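Local coordinates for 3',5'-cyclic-nucleotide phosphodiesterase 1 (Saccharomyces cerevisiae, PDB 4OJV), which is a two-zinc cyclic-nucleotide phosphodiesterase of class II and has the metallo-beta-lactamase fold, an alpha/beta sandwich of two beta sheets flanked by helices, at residues S305-L310 / K315-L320. Numbering follows the deposited sequence.
Sequences SNLNTL and KGLSGL
The last turns of helix 297-311 meet the loop 315-320 where Asn-308 faces Gly-316, their CA atoms 5.9 Å apart; the loop runs through a type II' turn from Lys-315 to Ser-318 and, overlapping it, a type II turn from Leu-317 to Leu-320. Asn-308 and Leu-317 share the contact almost equally. CG of Asn-308 lies anti to the backbone N (chi1 -175°), which sends the amide out from the helix toward the loop, and Asn-308 OD1 comes to 3.0 Å from Gly-316 CA. No hydrogen bond crosses between the segments: Asn-308 OD1 stays 3.5 Å from Leu-317 N and rests on the glycine backbone. Gly-316 has a positive phi (61°), as the second residue of a type II' turn requires. Leu-317 lies obliquely across Asn-308, with its CG 3.9 Å from Asn-308 CB and its CD2 over the helix backbone at Asn-308 CA. Leu-317 CD2 also makes a looser apolar contact, 4.4 Å, with CG of Leu-307. In this metallo-beta-lactamase fold the loop is the return from helix 297-311 to strand 321-325, part of a beta-alpha-beta crossover that starts from the parallel neighbour strand 273-279. Leu-304 and Tyr-311 of the helix also touch Leu-317, while Trp-261 of helix 256-267 packs against Leu-307. Lys-315 O accepts both Ser-318 N and Ser-318 OG, the hydroxyl at 2.6 Å and in the carbonyl plane, which ties the turn shut. Ser-318 OG also bonds to Asp-355 N, and backbone bonds link Leu-317 to Leu-353, in the chain before strand 357-360, and Leu-320 to Arg-357, where that strand begins.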
loop_
_atom_site.group_PDB
_atom_site.type_symbol
_atom_site.label_atom_id
_atom_site.label_comp_id
_atom_site.label_asym_id
_atom_site.label_seq_id
_atom_site.Cartn_x
_atom_site.Cartn_y
_atom_site.Cartn_z
ATOM N N SER A 305 17.690 -5.443 27.942
ATOM C CA SER A 305 18.285 -5.644 29.268
ATOM C C SER A 305 18.021 -7.071 29.766
ATOM O O SER A 305 18.905 -7.704 30.354
ATOM C CB SER A 305 17.717 -4.622 30.247
ATOM O OG SER A 305 18.241 -3.331 29.993
ATOM N N ASN A 306 16.810 -7.583 29.526
ATOM C CA ASN A 306 16.479 -8.962 29.878
ATOM C C ASN A 306 17.352 -9.965 29.121
ATOM O O ASN A 306 17.885 -10.908 29.719
ATOM C CB ASN A 306 14.991 -9.257 29.667
ATOM C CG ASN A 306 14.097 -8.481 30.618
ATOM O OD1 ASN A 306 14.552 -7.919 31.619
ATOM N ND2 ASN A 306 12.806 -8.447 30.304
ATOM N N LEU A 307 17.525 -9.755 27.816
ATOM C CA LEU A 307 18.426 -10.590 27.035
ATOM C C LEU A 307 19.856 -10.517 27.584
ATOM O O LEU A 307 20.540 -11.538 27.699
ATOM C CB LEU A 307 18.394 -10.184 25.557
ATOM C CG LEU A 307 19.344 -10.970 24.641
ATOM C CD1 LEU A 307 19.045 -12.465 24.645
ATOM C CD2 LEU A 307 19.298 -10.416 23.226
ATOM N N ASN A 308 20.291 -9.308 27.917
ATOM C CA ASN A 308 21.608 -9.091 28.504
ATOM C C ASN A 308 21.808 -9.893 29.793
ATOM O O ASN A 308 22.841 -10.548 29.968
ATOM C CB ASN A 308 21.820 -7.608 28.766
ATOM C CG ASN A 308 23.215 -7.301 29.252
ATOM O OD1 ASN A 308 24.195 -7.729 28.648
ATOM N ND2 ASN A 308 23.313 -6.536 30.334
ATOM N N THR A 309 20.818 -9.854 30.676
ATOM C CA THR A 309 20.875 -10.592 31.936
ATOM C C THR A 309 21.018 -12.090 31.664
ATOM O O THR A 309 21.773 -12.782 32.346
ATOM C CB THR A 309 19.635 -10.297 32.810
ATOM O OG1 THR A 309 19.604 -8.901 33.119
ATOM C CG2 THR A 309 19.660 -11.097 34.109
ATOM N N LEU A 310 20.313 -12.590 30.651
ATOM C CA LEU A 310 20.358 -14.015 30.332
ATOM C C LEU A 310 21.703 -14.453 29.752
ATOM O O LEU A 310 22.223 -15.512 30.115
ATOM C CB LEU A 310 19.189 -14.402 29.412
ATOM C CG LEU A 310 17.814 -14.340 30.086
ATOM C CD1 LEU A 310 16.719 -14.229 29.034
ATOM C CD2 LEU A 310 17.568 -15.531 31.009
ATOM N N LYS A 315 30.596 -8.049 29.475
ATOM C CA LYS A 315 30.731 -7.277 28.235
ATOM C C LYS A 315 29.365 -6.777 27.727
ATOM O O LYS A 315 29.284 -6.104 26.696
ATOM C CB LYS A 315 31.431 -8.117 27.150
ATOM C CG LYS A 315 32.768 -8.719 27.573
ATOM C CD LYS A 315 33.166 -9.880 26.670
ATOM C CE LYS A 315 34.282 -10.711 27.293
ATOM N NZ LYS A 315 34.550 -11.965 26.532
ATOM N N GLY A 316 28.296 -7.104 28.448
ATOM C CA GLY A 316 26.945 -6.704 28.050
ATOM C C GLY A 316 26.583 -7.283 26.698
ATOM O O GLY A 316 26.861 -8.443 26.417
ATOM N N LEU A 317 25.965 -6.458 25.860
ATOM C CA LEU A 317 25.587 -6.860 24.506
ATOM C C LEU A 317 26.579 -6.318 23.475
ATOM O O LEU A 317 26.217 -6.007 22.335
ATOM C CB LEU A 317 24.160 -6.403 24.205
ATOM C CG LEU A 317 23.079 -7.026 25.090
ATOM C CD1 LEU A 317 21.722 -6.407 24.774
ATOM C CD2 LEU A 317 23.023 -8.535 24.943
ATOM N N SER A 318 27.846 -6.209 23.876
ATOM C CA SER A 318 28.866 -5.642 22.998
ATOM C C SER A 318 28.908 -6.361 21.660
ATOM O O SER A 318 28.957 -7.585 21.607
ATOM C CB SER A 318 30.243 -5.685 23.665
ATOM O OG SER A 318 30.303 -4.753 24.729
ATOM N N GLY A 319 28.861 -5.582 20.585
ATOM C CA GLY A 319 28.906 -6.122 19.228
ATOM C C GLY A 319 27.550 -6.407 18.595
ATOM O O GLY A 319 27.468 -6.629 17.387
ATOM N N LEU A 320 26.489 -6.413 19.395
ATOM C CA LEU A 320 25.153 -6.701 18.859
ATOM C C LEU A 320 24.616 -5.547 18.015
ATOM O O LEU A 320 24.597 -4.402 18.468
ATOM C CB LEU A 320 24.164 -7.017 19.984
ATOM C CG LEU A 320 22.727 -7.342 19.563
ATOM C CD1 LEU A 320 22.667 -8.581 18.685
ATOM C CD2 LEU A 320 21.840 -7.484 20.785
#